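Local coordinates for cell division control protein 13 (Saccharomyces cerevisiae, PDB 4HCE) that probably maintains telomeres through its dimerizing OB2 domain, whose pairing is required for productive binding of the partner protein Stn1, at residues F37-T47 and C64-I75. Sequence-based numbering, arbitrary orientation.
Sequences FKYCTLKLYFT and CIEIVIPTRERI
The carbonyl oxygen of Ile67 takes the shortest sound bond across this contact, from Leu44 N at 2.7 Å and almost straight (167°), and Lys43 CA adds a CA-H...O approach to the same oxygen. Reciprocal bonds from Ile67 N to Leu44 O and between Phe46 and Ile65 make 42-47 and 65-69 antiparallel neighbours in the OB-fold sheet. Where the strands part, a bridging water accepts from Leu42 N and donates to Ile69 O.

One face of the pair is apolar. Leu44 CD1 meets Ile69 CD1 at 4.0 Å, while Ile67 CD1 packs against Phe46 CB at 3.7 Å; Phe46 CG, anti to the backbone N (chi1 -177°), carries the ring away towards Leu19 and Val103. On the other face Tyr45 CE1 rests on Glu66 CB, 3.7 Å away, and the aliphatic part of Lys43 crosses that of Glu66, with Lys43 NZ and Glu66 OE2 4.5 Å apart, too far for a salt bridge.

Beyond the strands, the helix starting at Arg72, N-capped by Thr71, packs against Phe37, Lys38 and Leu42. Ile75 CD1 sits over one face of the Phe37 ring in a CH-pi contact, 4.2 Å from its centroid, and also touches Leu42 CB. Arg72 CG lies 3.2 Å from Phe37 O, and a bend at chi3 (-67°) lays the guanidinium alongside Lys38, whose CB lies over one face, 3.7 Å from Arg72 NH1. With an alanine in place of Arg72, the flat cover over Lys38 CB would be gone and a gap would probably open beside the Phe37 carbonyl. In the same loop Cys40 forms a disulfide with Cys40 of the second subunit. Backbone bonds thus join the strands, whereas Ile75 packing on a ring and Arg72 lying on the Lys38 methylenes hold the helix to the loop that carries this intersubunit link.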
loop_
_atom_site.group_PDB
_atom_site.type_symbol
_atom_site.label_atom_id
_atom_site.label_comp_id
_atom_site.label_asym_id
_atom_site.label_seq_id
_atom_site.Cartn_x
_atom_site.Cartn_y
_atom_site.Cartn_z
ATOM N N PHE B 37 -14.154 -3.474 -1.375
ATOM C CA PHE B 37 -13.322 -3.516 -0.184
ATOM C C PHE B 37 -13.512 -4.749 0.693
ATOM O O PHE B 37 -13.218 -4.718 1.895
ATOM C CB PHE B 37 -13.458 -2.191 0.603
ATOM C CG PHE B 37 -13.157 -0.989 -0.246
ATOM C CD1 PHE B 37 -11.833 -0.682 -0.593
ATOM C CD2 PHE B 37 -14.185 -0.226 -0.782
ATOM C CE1 PHE B 37 -11.551 0.393 -1.427
ATOM C CE2 PHE B 37 -13.907 0.844 -1.613
ATOM C CZ PHE B 37 -12.590 1.158 -1.940
ATOM N N LYS B 38 -13.984 -5.842 0.095
ATOM C CA LYS B 38 -13.982 -7.111 0.821
ATOM C C LYS B 38 -12.541 -7.566 1.081
ATOM O O LYS B 38 -12.186 -7.858 2.229
ATOM C CB LYS B 38 -14.767 -8.208 0.094
ATOM C CG LYS B 38 -14.967 -9.456 0.952
ATOM C CD LYS B 38 -15.793 -10.514 0.238
ATOM C CE LYS B 38 -15.926 -11.769 1.085
ATOM N NZ LYS B 38 -16.293 -12.930 0.227
ATOM N N TYR B 39 -11.733 -7.589 0.016
ATOM C CA TYR B 39 -10.324 -8.024 0.063
ATOM C C TYR B 39 -9.350 -6.839 0.007
ATOM O O TYR B 39 -8.349 -6.795 0.741
ATOM C CB TYR B 39 -10.012 -8.980 -1.104
ATOM C CG TYR B 39 -10.907 -10.199 -1.172
ATOM C CD1 TYR B 39 -10.705 -11.293 -0.319
ATOM C CD2 TYR B 39 -11.955 -10.264 -2.090
ATOM C CE1 TYR B 39 -11.521 -12.419 -0.386
ATOM C CE2 TYR B 39 -12.777 -11.381 -2.158
ATOM C CZ TYR B 39 -12.554 -12.453 -1.308
ATOM O OH TYR B 39 -13.374 -13.554 -1.390
ATOM N N CYS B 40 -9.666 -5.893 -0.877
ATOM C CA CYS B 40 -8.918 -4.668 -1.042
ATOM C C CYS B 40 -9.135 -3.683 0.107
ATOM O O CYS B 40 -10.203 -3.665 0.722
ATOM C CB CYS B 40 -9.349 -3.989 -2.329
ATOM S SG CYS B 40 -8.034 -2.955 -2.975
ATOM N N THR B 41 -8.126 -2.848 0.353
ATOM C CA THR B 41 -8.175 -1.839 1.414
ATOM C C THR B 41 -8.161 -0.402 0.854
ATOM O O THR B 41 -7.468 -0.106 -0.115
ATOM C CB THR B 41 -7.035 -2.080 2.425
ATOM O OG1 THR B 41 -7.255 -3.352 3.049
ATOM C CG2 THR B 41 -6.993 -1.010 3.498
ATOM N N LEU B 42 -8.970 0.464 1.448
ATOM C CA LEU B 42 -8.978 1.861 1.085
ATOM C C LEU B 42 -7.857 2.568 1.838
ATOM O O LEU B 42 -7.759 2.472 3.071
ATOM C CB LEU B 42 -10.342 2.494 1.372
ATOM C CG LEU B 42 -10.500 3.997 1.115
ATOM C CD1 LEU B 42 -10.397 4.322 -0.376
ATOM C CD2 LEU B 42 -11.837 4.453 1.685
ATOM N N LYS B 43 -7.009 3.248 1.076
ATOM C CA LYS B 43 -5.880 4.005 1.602
ATOM C C LYS B 43 -5.994 5.464 1.183
ATOM O O LYS B 43 -6.403 5.767 0.040
ATOM C CB LYS B 43 -4.555 3.433 1.087
ATOM C CG LYS B 43 -4.274 2.017 1.578
ATOM C CD LYS B 43 -3.313 1.290 0.654
ATOM C CE LYS B 43 -3.731 -0.159 0.451
ATOM N NZ LYS B 43 -2.873 -1.163 1.167
ATOM N N LEU B 44 -5.667 6.364 2.112
ATOM C CA LEU B 44 -5.612 7.801 1.793
ATOM C C LEU B 44 -4.192 8.319 1.900
ATOM O O LEU B 44 -3.419 7.833 2.727
ATOM C CB LEU B 44 -6.530 8.602 2.707
ATOM C CG LEU B 44 -7.983 8.122 2.799
ATOM C CD1 LEU B 44 -8.700 9.017 3.802
ATOM C CD2 LEU B 44 -8.700 8.135 1.460
ATOM N N TYR B 45 -3.850 9.295 1.075
ATOM C CA TYR B 45 -2.548 9.934 1.157
ATOM C C TYR B 45 -2.688 11.346 1.648
ATOM O O TYR B 45 -3.422 12.158 1.072
ATOM C CB TYR B 45 -1.793 9.870 -0.185
ATOM C CG TYR B 45 -1.637 8.443 -0.586
ATOM C CD1 TYR B 45 -0.834 7.600 0.168
ATOM C CD2 TYR B 45 -2.371 7.898 -1.642
ATOM C CE1 TYR B 45 -0.712 6.269 -0.129
ATOM C CE2 TYR B 45 -2.263 6.548 -1.952
ATOM C CZ TYR B 45 -1.434 5.743 -1.181
ATOM O OH TYR B 45 -1.285 4.409 -1.476
ATOM N N PHE B 46 -1.912 11.625 2.685
ATOM C CA PHE B 46 -1.957 12.870 3.401
ATOM C C PHE B 46 -0.585 13.521 3.470
ATOM O O PHE B 46 0.424 12.854 3.701
ATOM C CB PHE B 46 -2.502 12.617 4.797
ATOM C CG PHE B 46 -2.660 13.856 5.613
ATOM C CD1 PHE B 46 -3.880 14.514 5.691
ATOM C CD2 PHE B 46 -1.590 14.342 6.318
ATOM C CE1 PHE B 46 -4.003 15.671 6.450
ATOM C CE2 PHE B 46 -1.707 15.474 7.066
ATOM C CZ PHE B 46 -2.911 16.137 7.142
ATOM N N THR B 47 -0.560 14.828 3.237
ATOM C CA THR B 47 0.661 15.633 3.344
ATOM C C THR B 47 0.354 17.124 3.585
ATOM O O THR B 47 -0.680 17.637 3.133
ATOM C CB THR B 47 1.590 15.506 2.109
ATOM O OG1 THR B 47 2.863 16.114 2.412
ATOM C CG2 THR B 47 0.989 16.180 0.871
ATOM N N CYS B 64 4.630 11.907 2.358
ATOM C CA CYS B 64 3.253 11.898 2.744
ATOM C C CYS B 64 3.132 10.661 3.597
ATOM O O CYS B 64 4.067 9.861 3.677
ATOM C CB CYS B 64 2.355 11.788 1.506
ATOM S SG CYS B 64 2.556 10.294 0.478
ATOM N N ILE B 65 1.996 10.485 4.252
ATOM C CA ILE B 65 1.757 9.189 4.838
ATOM C C ILE B 65 0.528 8.541 4.229
ATOM O O ILE B 65 -0.433 9.229 3.812
ATOM C CB ILE B 65 1.696 9.207 6.383
ATOM C CG1 ILE B 65 0.641 10.179 6.877
ATOM C CG2 ILE B 65 3.079 9.494 6.990
ATOM C CD1 ILE B 65 -0.060 9.637 8.107
ATOM N N GLU B 66 0.600 7.213 4.168
ATOM C CA GLU B 66 -0.512 6.343 3.839
ATOM C C GLU B 66 -1.405 6.144 5.088
ATOM O O GLU B 66 -0.931 5.842 6.168
ATOM C CB GLU B 66 0.035 5.004 3.319
ATOM C CG GLU B 66 -1.005 3.897 3.285
ATOM C CD GLU B 66 -0.379 2.498 3.258
ATOM O OE1 GLU B 66 -0.304 1.797 4.330
ATOM O OE2 GLU B 66 0.051 2.116 2.154
ATOM N N ILE B 67 -2.706 6.305 4.928
ATOM C CA ILE B 67 -3.652 6.084 6.020
ATOM C C ILE B 67 -4.666 5.042 5.548
ATOM O O ILE B 67 -5.350 5.243 4.536
ATOM C CB ILE B 67 -4.401 7.373 6.389
ATOM C CG1 ILE B 67 -3.425 8.523 6.709
ATOM C CG2 ILE B 67 -5.349 7.121 7.558
ATOM C CD1 ILE B 67 -4.099 9.892 6.772
ATOM N N VAL B 68 -4.749 3.931 6.274
ATOM C CA VAL B 68 -5.681 2.887 5.937
ATOM C C VAL B 68 -6.975 3.090 6.698
ATOM O O VAL B 68 -6.958 3.467 7.891
ATOM C CB VAL B 68 -5.106 1.442 6.126
ATOM C CG1 VAL B 68 -3.712 1.316 5.528
ATOM C CG2 VAL B 68 -5.035 1.053 7.585
ATOM N N ILE B 69 -8.083 2.910 5.971
ATOM C CA ILE B 69 -9.425 2.707 6.537
ATOM C C ILE B 69 -9.616 1.194 6.439
ATOM O O ILE B 69 -9.915 0.674 5.365
ATOM C CB ILE B 69 -10.542 3.397 5.715
ATOM C CG1 ILE B 69 -10.062 4.714 5.093
ATOM C CG2 ILE B 69 -11.805 3.587 6.556
ATOM C CD1 ILE B 69 -9.921 5.886 6.045
ATOM N N PRO B 70 -9.408 0.477 7.549
ATOM C CA PRO B 70 -9.223 -0.994 7.547
ATOM C C PRO B 70 -10.421 -1.924 7.221
ATOM O O PRO B 70 -10.202 -3.043 6.735
ATOM C CB PRO B 70 -8.671 -1.306 8.947
ATOM C CG PRO B 70 -8.828 -0.065 9.762
ATOM C CD PRO B 70 -9.263 1.083 8.890
ATOM N N THR B 71 -11.658 -1.511 7.486
ATOM C CA THR B 71 -12.808 -2.396 7.210
ATOM C C THR B 71 -13.875 -1.642 6.400
ATOM O O THR B 71 -13.929 -0.404 6.427
ATOM C CB THR B 71 -13.461 -2.892 8.528
ATOM O OG1 THR B 71 -13.875 -1.750 9.281
ATOM C CG2 THR B 71 -12.489 -3.709 9.380
ATOM N N ARG B 72 -14.719 -2.386 5.686
ATOM C CA ARG B 72 -15.904 -1.804 5.016
ATOM C C ARG B 72 -16.854 -1.052 5.962
ATOM O O ARG B 72 -17.424 -0.025 5.603
ATOM C CB ARG B 72 -16.672 -2.879 4.265
ATOM C CG ARG B 72 -15.942 -3.369 3.021
ATOM C CD ARG B 72 -16.664 -4.554 2.425
ATOM N NE ARG B 72 -16.573 -5.701 3.327
ATOM C CZ ARG B 72 -17.108 -6.888 3.075
ATOM N NH1 ARG B 72 -17.782 -7.085 1.954
ATOM N NH2 ARG B 72 -16.968 -7.875 3.944
ATOM N N GLU B 73 -16.989 -1.568 7.177
ATOM C CA GLU B 73 -17.844 -0.987 8.189
ATOM C C GLU B 73 -17.344 0.409 8.577
ATOM O O GLU B 73 -18.128 1.349 8.717
ATOM C CB GLU B 73 -17.900 -1.908 9.417
ATOM C CG GLU B 73 -18.642 -1.309 10.599
ATOM C CD GLU B 73 -18.557 -2.158 11.858
ATOM O OE1 GLU B 73 -19.438 -1.994 12.717
ATOM O OE2 GLU B 73 -17.620 -2.986 12.008
ATOM N N ARG B 74 -16.035 0.524 8.756
ATOM C CA ARG B 74 -15.425 1.804 9.053
ATOM C C ARG B 74 -15.527 2.781 7.870
ATOM O O ARG B 74 -15.753 3.966 8.061
ATOM C CB ARG B 74 -13.974 1.605 9.513
ATOM C CG ARG B 74 -13.222 2.890 9.795
ATOM C CD ARG B 74 -13.882 3.682 10.917
ATOM N NE ARG B 74 -12.969 4.716 11.383
ATOM C CZ ARG B 74 -13.305 5.727 12.167
ATOM N NH1 ARG B 74 -14.562 5.866 12.569
ATOM N NH2 ARG B 74 -12.383 6.607 12.527
ATOM N N ILE B 75 -15.380 2.272 6.648
ATOM C CA ILE B 75 -15.578 3.085 5.445
ATOM C C ILE B 75 -16.994 3.666 5.417
ATOM O O ILE B 75 -17.176 4.849 5.129
ATOM C CB ILE B 75 -15.314 2.257 4.168
ATOM C CG1 ILE B 75 -13.818 1.909 4.054
ATOM C CG2 ILE B 75 -15.819 2.961 2.900
ATOM C CD1 ILE B 75 -13.505 0.944 2.921
HETATM O O HOH W 1 -10.648 -0.793 3.462
#